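Local coordinates for Non-structural protein 11 (Prrsv 16244b, PDB 5EYI) that probably cleaves viral RNA at uridylates as an endoribonuclease, degrading polyuridine tracts and so hiding replication products from host double-stranded RNA sensors, at residues R64-A69 and Y87-F92; T103-G108 and M204-E209. The protein carries 1 engineered substitution. One frame throughout, in Å; residues are numbered along the deposited sequence.

How the interactions relate
Read from the N terminus, after strand 51-55 the chain runs through strand 64-67 and returns along strand 85-93, where interaction 1 closes a loop of 17 intervening residues inside the N-terminal domain. It then passes strand 96-98 and enters the segment 103-108, which pairs with residues 204-209 after 95 intervening residues to close interaction 2 within the NendoU domain. The two contacts follow one another in series, neither nested nor crossed. Their centres are nevertheless only about 11 Å apart and they touch: Phe105 packs on Cys66 and Ala69, and Phe207 meets Leu89. The N-terminal sheet is thereby joined to the turn between strands 198-205 and 208-215.

Interaction 1. Residues R64-A69 and Y87-F92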
loop_
_atom_site.group_PDB
_atom_site.type_symbol
_atom_site.label_atom_id
_atom_site.label_comp_id
_atom_site.label_asym_id
_atom_site.label_seq_id
_atom_site.Cartn_x
_atom_site.Cartn_y
_atom_site.Cartn_z
ATOM N N ARG A 64 12.244 8.334 25.052
ATOM C CA ARG A 64 12.168 8.393 23.600
ATOM C C ARG A 64 12.088 9.867 23.219
ATOM O O ARG A 64 11.171 10.573 23.658
ATOM C CB ARG A 64 10.920 7.631 23.129
ATOM C CG ARG A 64 10.434 7.903 21.710
ATOM C CD ARG A 64 11.373 7.333 20.673
ATOM N NE ARG A 64 11.425 5.882 20.775
ATOM C CZ ARG A 64 12.365 5.123 20.232
ATOM N NH1 ARG A 64 13.342 5.660 19.504
ATOM N NH2 ARG A 64 12.325 3.810 20.406
ATOM N N ALA A 65 13.047 10.316 22.409
ATOM C CA ALA A 65 13.037 11.658 21.842
ATOM C C ALA A 65 11.939 11.765 20.781
ATOM O O ALA A 65 11.939 11.014 19.809
ATOM C CB ALA A 65 14.392 11.969 21.218
ATOM N N CYS A 66 11.006 12.695 20.971
ATOM C CA CYS A 66 9.916 12.893 20.014
ATOM C C CYS A 66 10.254 14.057 19.093
ATOM O O CYS A 66 9.979 15.220 19.400
ATOM C CB CYS A 66 8.603 13.087 20.750
ATOM S SG CYS A 66 8.218 11.663 21.792
ATOM N N ILE A 67 10.855 13.713 17.958
ATOM C CA ILE A 67 11.486 14.676 17.056
ATOM C C ILE A 67 10.498 15.225 16.037
ATOM O O ILE A 67 9.851 14.468 15.325
ATOM C CB ILE A 67 12.678 14.033 16.309
ATOM C CG1 ILE A 67 13.721 13.508 17.314
ATOM C CG2 ILE A 67 13.330 15.046 15.370
ATOM C CD1 ILE A 67 14.725 12.521 16.741
ATOM N N GLY A 68 10.403 16.548 15.957
ATOM C CA GLY A 68 9.513 17.210 14.998
ATOM C C GLY A 68 8.021 17.122 15.284
ATOM O O GLY A 68 7.207 17.411 14.407
ATOM N N ALA A 69 7.655 16.746 16.508
ATOM C CA ALA A 69 6.269 16.543 16.854
ATOM C C ALA A 69 5.653 17.869 17.262
ATOM O O ALA A 69 6.310 18.715 17.861
ATOM C CB ALA A 69 6.152 15.550 17.993
ATOM N N TYR A 87 9.864 17.032 22.749
ATOM C CA TYR A 87 9.820 16.560 24.147
ATOM C C TYR A 87 10.305 15.111 24.163
ATOM O O TYR A 87 10.419 14.491 23.114
ATOM C CB TYR A 87 8.387 16.657 24.732
ATOM C CG TYR A 87 7.332 15.996 23.857
ATOM C CD1 TYR A 87 6.653 16.722 22.885
ATOM C CD2 TYR A 87 7.052 14.635 23.967
ATOM C CE1 TYR A 87 5.718 16.120 22.058
ATOM C CE2 TYR A 87 6.111 14.027 23.136
ATOM C CZ TYR A 87 5.450 14.778 22.186
ATOM O OH TYR A 87 4.524 14.176 21.358
ATOM N N TYR A 88 10.594 14.592 25.351
ATOM C CA TYR A 88 10.889 13.174 25.571
ATOM C C TYR A 88 9.683 12.526 26.218
ATOM O O TYR A 88 8.986 13.166 26.989
ATOM C CB TYR A 88 12.100 12.991 26.493
ATOM C CG TYR A 88 13.397 13.327 25.813
ATOM C CD1 TYR A 88 13.859 14.636 25.778
ATOM C CD2 TYR A 88 14.150 12.341 25.180
ATOM C CE1 TYR A 88 15.030 14.954 25.136
ATOM C CE2 TYR A 88 15.326 12.656 24.532
ATOM C CZ TYR A 88 15.757 13.966 24.515
ATOM O OH TYR A 88 16.920 14.283 23.868
ATOM N N LEU A 89 9.451 11.254 25.897
ATOM C CA LEU A 89 8.430 10.452 26.564
ATOM C C LEU A 89 9.067 9.262 27.250
ATOM O O LEU A 89 9.905 8.575 26.666
ATOM C CB LEU A 89 7.376 9.949 25.571
ATOM C CG LEU A 89 6.333 10.953 25.084
ATOM C CD1 LEU A 89 5.336 10.229 24.190
ATOM C CD2 LEU A 89 5.621 11.665 26.218
ATOM N N THR A 90 8.654 9.018 28.487
ATOM C CA THR A 90 9.078 7.837 29.210
ATOM C C THR A 90 7.839 7.147 29.770
ATOM O O THR A 90 7.067 7.755 30.488
ATOM C CB THR A 90 10.069 8.195 30.335
ATOM O OG1 THR A 90 11.034 9.130 29.837
ATOM C CG2 THR A 90 10.800 6.946 30.821
ATOM N N LYS A 91 7.657 5.883 29.416
ATOM C CA LYS A 91 6.481 5.124 29.815
ATOM C C LYS A 91 6.837 4.142 30.921
ATOM O O LYS A 91 7.690 3.274 30.737
ATOM C CB LYS A 91 5.927 4.363 28.613
ATOM C CG LYS A 91 4.761 3.442 28.919
ATOM C CD LYS A 91 4.071 3.027 27.635
ATOM C CE LYS A 91 3.091 1.888 27.853
ATOM N NZ LYS A 91 2.244 1.706 26.638
ATOM N N PHE A 92 6.172 4.272 32.059
ATOM C CA PHE A 92 6.336 3.329 33.153
ATOM C C PHE A 92 5.095 2.482 33.255
ATOM O O PHE A 92 4.001 3.029 33.298
ATOM C CB PHE A 92 6.540 4.072 34.462
ATOM C CG PHE A 92 7.826 4.831 34.519
ATOM C CD1 PHE A 92 8.968 4.248 35.063
ATOM C CD2 PHE A 92 7.903 6.124 34.023
ATOM C CE1 PHE A 92 10.166 4.950 35.112
ATOM C CE2 PHE A 92 9.094 6.830 34.072
ATOM C CZ PHE A 92 10.226 6.247 34.623
#
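The ring of Tyr87 carries Cys66 on one face: Cys66 CB stands 3.9 Å from the ring centroid, a CH-pi contact. Cys66 SG comes in obliquely, 3.4 Å from Tyr87 CE2, making a sulfur-aromatic contact that suits a small, polarisable thiol. At the ring edge, in plane, lies Leu89 CG, while Ala69 CB approaches obliquely near the phenol end. Tyr87 CG sits between the backbone N and the carbonyl carbon (chi1 52°), which turns the ring over Cys66. The ring of Tyr88, on the other face of the sheet, receives Ala65 CB obliquely, 3.5 Å from Tyr88 CE2; a methyl is short enough to let the aromatic carbons come so near. Between these faces the antiparallel strands are joined by Arg64 N to Leu89 O and Leu89 N to Arg64 O, both 2.9 Å, and by Cys66 N to Tyr87 O. The Arg64 chain bends away, and its guanidinium binds Leu100 O and forms a salt bridge with Glu102. In the mixed sheet of the N-terminal domain, strand 85-93 pairs antiparallel with both strand 64-67 and strand 51-55. The apolar Leu89 packs on Leu52 and Ala54, while Val11 of helix 9-14 packs against Tyr87 and Leu89.

Interaction 2. Residues T103-G108 and M204-E209; sequences TVFSTG and MLDFKE
Thr103 meets the end of strand 198-205 and the turn that follows it. Its CB lies against Met204 CB, 3.7 Å away. OG1, anti to the backbone N (chi1 -175°), donates to Val104 O within its own segment. Phe207 N donates to Thr103 OG1 in a nearly straight 3.1 Å bond. CG2 rests over one face of the Phe207 ring, 3.6 Å from the centroid, as a CH-pi contact. Threonine suits the spot because one branch serves the polar backbone and the other the ring. Phe105 turns its edge toward the Phe207 face in an offset edge-to-face pair, the planes at 82°. Val104 N bonds Met204 O, and Val104 O also receives Asp206 N. Aspartate suits position 206 because its two oxygens take both donors of one serine on their syn sides: OD1 accepts Ser106 N at 2.8 Å and OD2 accepts the short hydroxyl, Ser106 OG, at 2.6 Å. A water bridges OD1 to Ser106 O. Asp206 and Phe207, both at positive phi, form the two-residue type I' turn of the hairpin joining strands 198-205 and 208-215, presenting carboxylate and ring to 103-108. Helix 9-14 lies beside it: Lys10 and Val11 touch Asp206, and Asn14 ND2 donates a hydrogen bond to Asp206 O.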
loop_
_atom_site.group_PDB
_atom_site.type_symbol
_atom_site.label_atom_id
_atom_site.label_comp_id
_atom_site.label_asym_id
_atom_site.label_seq_id
_atom_site.Cartn_x
_atom_site.Cartn_y
_atom_site.Cartn_z
ATOM N N THR A 103 8.338 5.648 15.930
ATOM C CA THR A 103 7.150 6.215 15.281
ATOM C C THR A 103 7.472 7.519 14.572
ATOM O O THR A 103 8.425 8.194 14.932
ATOM C CB THR A 103 6.000 6.458 16.304
ATOM O OG1 THR A 103 4.820 6.894 15.619
ATOM C CG2 THR A 103 6.373 7.499 17.335
ATOM N N VAL A 104 6.674 7.860 13.562
ATOM C CA VAL A 104 6.650 9.229 13.054
ATOM C C VAL A 104 5.612 10.011 13.859
ATOM O O VAL A 104 4.750 9.422 14.530
ATOM C CB VAL A 104 6.425 9.326 11.515
ATOM C CG1 VAL A 104 7.448 8.473 10.779
ATOM C CG2 VAL A 104 5.032 8.915 11.088
ATOM N N PHE A 105 5.709 11.336 13.792
ATOM C CA PHE A 105 4.876 12.212 14.608
ATOM C C PHE A 105 4.086 13.196 13.769
ATOM O O PHE A 105 4.576 13.710 12.772
ATOM C CB PHE A 105 5.746 12.949 15.633
ATOM C CG PHE A 105 6.226 12.065 16.749
ATOM C CD1 PHE A 105 5.389 11.763 17.810
ATOM C CD2 PHE A 105 7.502 11.518 16.727
ATOM C CE1 PHE A 105 5.814 10.933 18.833
ATOM C CE2 PHE A 105 7.931 10.685 17.746
ATOM C CZ PHE A 105 7.091 10.395 18.802
ATOM N N SER A 106 2.853 13.453 14.178
ATOM C CA SER A 106 2.081 14.570 13.651
ATOM C C SER A 106 2.739 15.868 14.098
ATOM O O SER A 106 3.325 15.938 15.180
ATOM C CB SER A 106 0.644 14.527 14.160
ATOM O OG SER A 106 -0.047 13.429 13.608
ATOM N N THR A 107 2.605 16.901 13.280
ATOM C CA THR A 107 3.381 18.135 13.441
ATOM C C THR A 107 2.681 19.252 14.197
ATOM O O THR A 107 3.274 20.311 14.402
ATOM C CB THR A 107 3.777 18.672 12.064
ATOM O OG1 THR A 107 2.594 18.848 11.275
ATOM C CG2 THR A 107 4.711 17.700 11.382
ATOM N N GLY A 108 1.427 19.038 14.593
ATOM C CA GLY A 108 0.628 20.072 15.252
ATOM C C GLY A 108 -0.114 20.995 14.309
ATOM O O GLY A 108 -0.873 21.868 14.763
ATOM N N MET A 204 4.266 3.200 12.546
ATOM C CA MET A 204 3.532 3.907 13.567
ATOM C C MET A 204 3.529 5.402 13.277
ATOM O O MET A 204 4.519 5.956 12.775
ATOM C CB MET A 204 4.108 3.600 14.949
ATOM C CG MET A 204 3.642 2.258 15.502
ATOM S SD MET A 204 4.230 2.036 17.180
ATOM C CE MET A 204 2.891 1.101 17.913
ATOM N N LEU A 205 2.382 6.019 13.573
ATOM C CA LEU A 205 2.186 7.463 13.520
ATOM C C LEU A 205 1.579 7.859 14.852
ATOM O O LEU A 205 0.496 7.372 15.201
ATOM C CB LEU A 205 1.252 7.831 12.372
ATOM C CG LEU A 205 0.711 9.256 12.277
ATOM C CD1 LEU A 205 1.799 10.312 12.403
ATOM C CD2 LEU A 205 -0.012 9.416 10.954
ATOM N N ASP A 206 2.289 8.706 15.606
ATOM C CA ASP A 206 1.896 9.070 16.981
ATOM C C ASP A 206 1.695 7.823 17.860
ATOM O O ASP A 206 0.786 7.780 18.675
ATOM C CB ASP A 206 0.615 9.941 16.980
ATOM C CG ASP A 206 0.770 11.227 16.182
ATOM O OD1 ASP A 206 1.881 11.798 16.175
ATOM O OD2 ASP A 206 -0.228 11.690 15.581
ATOM N N PHE A 207 2.547 6.817 17.668
ATOM C CA PHE A 207 2.442 5.502 18.330
ATOM C C PHE A 207 1.187 4.673 18.006
ATOM O O PHE A 207 0.869 3.748 18.733
ATOM C CB PHE A 207 2.600 5.629 19.856
ATOM C CG PHE A 207 3.886 6.283 20.279
ATOM C CD1 PHE A 207 5.089 5.583 20.217
ATOM C CD2 PHE A 207 3.895 7.591 20.754
ATOM C CE1 PHE A 207 6.275 6.174 20.616
ATOM C CE2 PHE A 207 5.083 8.189 21.154
ATOM C CZ PHE A 207 6.277 7.475 21.088
ATOM N N LYS A 208 0.495 4.976 16.916
ATOM C CA LYS A 208 -0.655 4.201 16.480
ATOM C C LYS A 208 -0.204 3.388 15.275
ATOM O O LYS A 208 0.380 3.934 14.346
ATOM C CB LYS A 208 -1.805 5.141 16.123
ATOM C CG LYS A 208 -2.962 4.544 15.338
ATOM C CD LYS A 208 -4.033 3.951 16.226
ATOM C CE LYS A 208 -4.990 5.019 16.731
ATOM N NZ LYS A 208 -5.963 5.451 15.686
ATOM N N GLU A 209 -0.488 2.089 15.291
ATOM C CA GLU A 209 -0.188 1.212 14.155
ATOM C C GLU A 209 -1.019 1.617 12.954
ATOM O O GLU A 209 -2.240 1.662 13.027
ATOM C CB GLU A 209 -0.474 -0.255 14.498
ATOM C CG GLU A 209 0.525 -0.876 15.466
ATOM C CD GLU A 209 1.868 -1.227 14.836
ATOM O OE1 GLU A 209 2.734 -1.731 15.587
ATOM O OE2 GLU A 209 2.078 -1.009 13.609
HETATM O O HOH W 1 2.557 14.328 17.476
#